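Local coordinates for protein N-(5'-phosphoribosyl)anthranilate isomerase (Thermococcus kodakarensis, PDB 5LHF) that catalyses the isomerisation of N-(5-phospho-beta-D-ribosyl)anthranilate to 1-(2-carboxyphenylamino)-1-deoxy-D-ribulose 5-phosphate, the third step of tryptophan synthesis from chorismate, at residues Val99-Ala104 and Tyr128-Ile133; Ile55-Thr60 and Thr74-Ile79. One frame throughout, in Å; residues are numbered along the deposited sequence.

Contact 1 (Val99-Ala104 and Tyr128-Ile133); sequences VSVMKA and YEVDKI
One face of the Tyr128 ring carries the bent side chain of Lys103: CD sits over the rim side of the ring as a CH-pi contact, 4.2 Å from the centroid, and CE comes down to 3.4 Å from Tyr128 CZ. Pro87 and Val90 of helix 87-97 also touch Tyr128. The contact closes a beta-alpha-beta unit of the TIM barrel, strand 100-106, helix 114-126 and strand 132-136. A turn at chi2 (89°) swings the Lys103 chain over the ring, and its NZ donates to Ser83 O, its main partner, and to Ala104 O at 3.1 Å. Tyr128 OH bonds to Met85 O and accepts from a water that in turn accepts a weak hydrogen bond from Lys103 NZ (3.2 Å), so the water links hydroxyl and amine, weakly on the lysine side. On the same face of the sheet, Val101 CG1 meets Val130 CG1 at 3.6 Å. The opposite face holds Met102, whose SD rides on Lys132 CB, while Tyr56 touches both residues. The strands are parallel. Lys103 N donates to Lys132 O at 3.0 Å, and Met102 CA offers a CA-H...O contact to that same oxygen. Val101 O is shared: Asp131 N makes a weak bond to it, and Lys132 N donates to it at 3.2 Å.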
loop_
_atom_site.group_PDB
_atom_site.type_symbol
_atom_site.label_atom_id
_atom_site.label_comp_id
_atom_site.label_asym_id
_atom_site.label_seq_id
_atom_site.Cartn_x
_atom_site.Cartn_y
_atom_site.Cartn_z
ATOM N N VAL A 99 14.652 -1.309 8.491
ATOM C CA VAL A 99 13.235 -1.195 8.161
ATOM C C VAL A 99 12.828 -2.320 7.216
ATOM O O VAL A 99 13.638 -2.843 6.441
ATOM C CB VAL A 99 12.912 0.197 7.567
ATOM C CG1 VAL A 99 13.181 1.299 8.594
ATOM C CG2 VAL A 99 13.678 0.451 6.273
ATOM N N SER A 100 11.555 -2.718 7.298
ATOM C CA SER A 100 10.947 -3.613 6.318
ATOM C C SER A 100 10.300 -2.751 5.252
ATOM O O SER A 100 9.762 -1.688 5.562
ATOM C CB SER A 100 9.892 -4.517 6.964
ATOM O OG SER A 100 10.412 -5.110 8.137
ATOM N N VAL A 101 10.352 -3.196 3.997
ATOM C CA VAL A 101 9.940 -2.354 2.881
ATOM C C VAL A 101 8.792 -2.995 2.117
ATOM O O VAL A 101 8.849 -4.183 1.766
ATOM C CB VAL A 101 11.107 -2.051 1.926
ATOM C CG1 VAL A 101 10.632 -1.114 0.816
ATOM C CG2 VAL A 101 12.268 -1.444 2.698
ATOM N N MET A 102 7.757 -2.199 1.853
ATOM C CA MET A 102 6.762 -2.507 0.833
ATOM C C MET A 102 6.979 -1.511 -0.296
ATOM O O MET A 102 6.970 -0.298 -0.068
ATOM C CB MET A 102 5.338 -2.442 1.391
ATOM C CG MET A 102 4.204 -2.605 0.333
ATOM S SD MET A 102 2.724 -3.507 0.885
ATOM C CE MET A 102 2.296 -2.582 2.360
ATOM N N LYS A 103 7.239 -2.012 -1.497
ATOM C CA LYS A 103 7.459 -1.148 -2.644
ATOM C C LYS A 103 6.185 -1.086 -3.475
ATOM O O LYS A 103 5.613 -2.124 -3.810
ATOM C CB LYS A 103 8.622 -1.659 -3.495
ATOM C CG LYS A 103 8.822 -0.890 -4.790
ATOM C CD LYS A 103 9.744 0.315 -4.636
ATOM C CE LYS A 103 10.091 0.878 -6.014
ATOM N NZ LYS A 103 8.966 1.637 -6.619
ATOM N N ALA A 104 5.752 0.124 -3.810
ATOM C CA ALA A 104 4.584 0.332 -4.658
ATOM C C ALA A 104 4.999 0.524 -6.113
ATOM O O ALA A 104 5.945 1.258 -6.411
ATOM C CB ALA A 104 3.777 1.537 -4.166
ATOM N N TYR A 128 14.220 -5.426 -7.218
ATOM C CA TYR A 128 14.155 -5.041 -5.817
ATOM C C TYR A 128 14.183 -6.265 -4.912
ATOM O O TYR A 128 13.756 -7.361 -5.293
ATOM C CB TYR A 128 12.889 -4.216 -5.530
ATOM C CG TYR A 128 12.934 -2.824 -6.113
ATOM C CD1 TYR A 128 13.332 -1.739 -5.337
ATOM C CD2 TYR A 128 12.607 -2.591 -7.442
ATOM C CE1 TYR A 128 13.387 -0.460 -5.867
ATOM C CE2 TYR A 128 12.665 -1.312 -7.983
ATOM C CZ TYR A 128 13.058 -0.250 -7.186
ATOM O OH TYR A 128 13.114 1.025 -7.695
ATOM N N GLU A 129 14.690 -6.059 -3.702
ATOM C CA GLU A 129 14.615 -7.034 -2.619
ATOM C C GLU A 129 13.799 -6.386 -1.508
ATOM O O GLU A 129 14.326 -5.577 -0.736
ATOM C CB GLU A 129 16.006 -7.438 -2.131
ATOM C CG GLU A 129 16.982 -7.831 -3.236
ATOM C CD GLU A 129 18.423 -7.558 -2.869
ATOM O OE1 GLU A 129 19.014 -6.621 -3.445
ATOM O OE2 GLU A 129 18.968 -8.274 -2.004
ATOM N N VAL A 130 12.510 -6.723 -1.425
ATOM C CA VAL A 130 11.605 -6.094 -0.473
ATOM C C VAL A 130 10.710 -7.152 0.153
ATOM O O VAL A 130 10.534 -8.251 -0.381
ATOM C CB VAL A 130 10.755 -4.981 -1.127
ATOM C CG1 VAL A 130 11.621 -3.754 -1.366
ATOM C CG2 VAL A 130 10.159 -5.465 -2.442
ATOM N N ASP A 131 10.170 -6.814 1.326
ATOM C CA ASP A 131 9.261 -7.723 2.009
ATOM C C ASP A 131 7.981 -7.906 1.206
ATOM O O ASP A 131 7.458 -9.022 1.103
ATOM C CB ASP A 131 8.953 -7.196 3.415
ATOM C CG ASP A 131 8.184 -8.204 4.278
ATOM O OD1 ASP A 131 8.630 -9.365 4.382
ATOM O OD2 ASP A 131 7.128 -7.833 4.849
ATOM N N LYS A 132 7.469 -6.827 0.612
ATOM C CA LYS A 132 6.136 -6.862 0.028
ATOM C C LYS A 132 6.086 -6.014 -1.231
ATOM O O LYS A 132 6.766 -4.990 -1.342
ATOM C CB LYS A 132 5.062 -6.372 1.014
ATOM C CG LYS A 132 4.682 -7.367 2.103
ATOM C CD LYS A 132 3.397 -6.927 2.806
ATOM C CE LYS A 132 3.079 -7.770 4.042
ATOM N NZ LYS A 132 2.478 -9.088 3.727
ATOM N N ILE A 133 5.248 -6.453 -2.167
ATOM C CA ILE A 133 5.024 -5.794 -3.448
ATOM C C ILE A 133 3.598 -5.269 -3.456
ATOM O O ILE A 133 2.647 -6.048 -3.301
ATOM C CB ILE A 133 5.231 -6.765 -4.623
ATOM C CG1 ILE A 133 6.686 -7.240 -4.705
ATOM C CG2 ILE A 133 4.751 -6.150 -5.932
ATOM C CD1 ILE A 133 7.648 -6.151 -4.996
HETATM O O HOH W 1 10.648 1.716 -9.350
#

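Contact 2 (Ile55-Thr60 and Thr74-Ile79)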
loop_
_atom_site.group_PDB
_atom_site.type_symbol
_atom_site.label_atom_id
_atom_site.label_comp_id
_atom_site.label_asym_id
_atom_site.label_seq_id
_atom_site.Cartn_x
_atom_site.Cartn_y
_atom_site.Cartn_z
ATOM N N ILE A 55 2.732 -0.456 11.195
ATOM C CA ILE A 55 2.283 0.794 10.594
ATOM C C ILE A 55 3.363 1.286 9.636
ATOM O O ILE A 55 4.504 1.546 10.045
ATOM C CB ILE A 55 1.919 1.854 11.649
ATOM C CG1 ILE A 55 1.512 3.175 10.973
ATOM C CG2 ILE A 55 3.036 2.035 12.694
ATOM C CD1 ILE A 55 0.839 4.157 11.920
ATOM N N TYR A 56 3.016 1.379 8.359
ATOM C CA TYR A 56 3.973 1.817 7.350
ATOM C C TYR A 56 4.103 3.332 7.332
ATOM O O TYR A 56 3.101 4.048 7.352
ATOM C CB TYR A 56 3.536 1.311 5.970
ATOM C CG TYR A 56 3.747 -0.175 5.823
ATOM C CD1 TYR A 56 2.823 -1.085 6.330
ATOM C CD2 TYR A 56 4.876 -0.662 5.189
ATOM C CE1 TYR A 56 3.034 -2.451 6.214
ATOM C CE2 TYR A 56 5.098 -1.995 5.061
ATOM C CZ TYR A 56 4.177 -2.898 5.564
ATOM O OH TYR A 56 4.449 -4.247 5.419
ATOM N N LEU A 57 5.346 3.815 7.280
ATOM C CA LEU A 57 5.620 5.205 6.922
ATOM C C LEU A 57 5.535 5.289 5.408
ATOM O O LEU A 57 6.404 4.754 4.711
ATOM C CB LEU A 57 6.998 5.633 7.421
ATOM C CG LEU A 57 7.339 7.130 7.342
ATOM C CD1 LEU A 57 6.439 7.951 8.280
ATOM C CD2 LEU A 57 8.821 7.362 7.668
ATOM N N VAL A 58 4.481 5.925 4.894
ATOM C CA VAL A 58 4.162 5.900 3.468
ATOM C C VAL A 58 4.594 7.219 2.839
ATOM O O VAL A 58 4.206 8.292 3.323
ATOM C CB VAL A 58 2.657 5.684 3.248
ATOM C CG1 VAL A 58 2.351 5.641 1.767
ATOM C CG2 VAL A 58 2.149 4.419 3.991
ATOM N N SER A 59 5.348 7.152 1.742
ATOM C CA SER A 59 5.789 8.403 1.134
ATOM C C SER A 59 6.224 8.211 -0.310
ATOM O O SER A 59 6.649 7.129 -0.729
ATOM C CB SER A 59 6.934 9.036 1.927
ATOM O OG SER A 59 7.242 10.330 1.405
ATOM N N THR A 60 6.161 9.314 -1.049
ATOM C CA THR A 60 6.706 9.398 -2.394
ATOM C C THR A 60 8.100 10.004 -2.417
ATOM O O THR A 60 8.628 10.262 -3.504
ATOM C CB THR A 60 5.779 10.225 -3.277
ATOM O OG1 THR A 60 5.628 11.521 -2.687
ATOM C CG2 THR A 60 4.413 9.551 -3.383
ATOM N N THR A 74 10.884 9.516 13.016
ATOM C CA THR A 74 9.645 8.817 13.352
ATOM C C THR A 74 9.846 7.481 14.056
ATOM O O THR A 74 8.893 6.965 14.650
ATOM C CB THR A 74 8.812 8.552 12.094
ATOM O OG1 THR A 74 9.570 7.730 11.192
ATOM C CG2 THR A 74 8.437 9.867 11.408
ATOM N N GLY A 75 11.025 6.884 13.968
ATOM C CA GLY A 75 11.158 5.548 14.500
ATOM C C GLY A 75 10.491 4.464 13.690
ATOM O O GLY A 75 10.312 3.353 14.200
ATOM N N ALA A 76 10.121 4.741 12.439
ATOM C CA ALA A 76 9.391 3.760 11.639
ATOM C C ALA A 76 10.167 2.457 11.525
ATOM O O ALA A 76 11.386 2.454 11.356
ATOM C CB ALA A 76 9.114 4.298 10.235
ATOM N N GLU A 77 9.439 1.347 11.620
ATOM C CA GLU A 77 9.928 -0.005 11.416
ATOM C C GLU A 77 9.592 -0.525 10.024
ATOM O O GLU A 77 10.248 -1.450 9.523
ATOM C CB GLU A 77 9.261 -0.882 12.488
ATOM C CG GLU A 77 9.714 -0.593 13.913
ATOM C CD GLU A 77 11.041 -1.236 14.187
ATOM O OE1 GLU A 77 11.751 -0.807 15.141
ATOM O OE2 GLU A 77 11.390 -2.189 13.435
ATOM N N TYR A 78 8.536 0.024 9.427
ATOM C CA TYR A 78 8.013 -0.349 8.119
ATOM C C TYR A 78 7.934 0.897 7.262
ATOM O O TYR A 78 7.509 1.947 7.744
ATOM C CB TYR A 78 6.605 -0.948 8.226
ATOM C CG TYR A 78 6.576 -2.247 8.987
ATOM C CD1 TYR A 78 6.685 -3.468 8.318
ATOM C CD2 TYR A 78 6.443 -2.260 10.370
ATOM C CE1 TYR A 78 6.665 -4.662 9.010
ATOM C CE2 TYR A 78 6.421 -3.444 11.067
ATOM C CZ TYR A 78 6.537 -4.640 10.383
ATOM O OH TYR A 78 6.516 -5.824 11.085
ATOM N N ILE A 79 8.323 0.788 5.992
ATOM C CA ILE A 79 8.188 1.911 5.076
ATOM C C ILE A 79 7.552 1.421 3.786
ATOM O O ILE A 79 7.753 0.278 3.356
ATOM C CB ILE A 79 9.540 2.622 4.783
ATOM C CG1 ILE A 79 10.519 1.714 4.039
ATOM C CG2 ILE A 79 10.172 3.127 6.082
ATOM C CD1 ILE A 79 11.817 2.433 3.626
HETATM O O HOH W 2 6.553 1.461 11.904
#
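Tyr56 meets Tyr78, and Leu57 meets Ala76 two residues before Tyr78, where strand 55-59 runs parallel to strand 78-81 in the TIM barrel, the two strands of a beta-alpha-beta unit whose helix is 64-74. Aromatic contacts come first. Tyr78 CB stands over one face of the Tyr56 ring, 3.7 Å from its centroid and 19° off the normal, a CH-pi contact. The two rings are inclined at 55° with centroids 5.1 Å apart, and the hydroxyl end of Tyr56 lies beside Tyr78 CD1. Pro54 also touches Tyr78. Ile79 O approaches the edge of the Tyr56 ring near its plane.

Apolar contacts lie on the other side of the sheet, toward the helices. Leu57 CB packs on Ala76 CB at 3.8 Å, and Leu57 CD2 comes against Thr74 OG1 in van der Waals contact. With CG anti to the backbone N (chi1 -170°), the Leu57 chain leans toward the end of helix 64-74, and Ile48 and Ala70 also border it. Ile79 CG2 lies beside Leu57 CB.

Polar contacts are few. Leu57 N donates to Tyr78 O at 2.9 Å in an almost straight bond, although it stands above the carbonyl plane. Tyr56 CA adds a CA-H...O contact to Tyr78 O, and Ile79 CA one to Leu57 O. Thr74 OG1 accepts from Ala76 N, forming an ST turn at the end of helix 64-74, and its hydroxyl is hydrogen-bonded to Ala70 O. A water bridges the segments, donating to Ile55 O at 2.8 Å and accepting from Glu77 N at 2.9 Å.

In the fold
Both contacts join strands of the eight-stranded parallel barrel, with centres about 12 Å apart, and follow one another along the chain: contact 2 ends at Ile79 before contact 1 begins at Val99. Each pairs neighbouring strands linked by an outer helix, 64-74 for contact 2 and 114-126 for contact 1; helix 87-97 connects strand 78-81 to strand 100-106. Those two strands are themselves neighbours, so the contacts touch: Ser100 N lies 2.9 Å from Glu77 O, and Ser100 O 2.9 Å from Ile79 N, both probable hydrogen bonds. Together the contacts give four consecutive strands, 55-59, 78-81, 100-106 and 132-136, or half of the barrel wall.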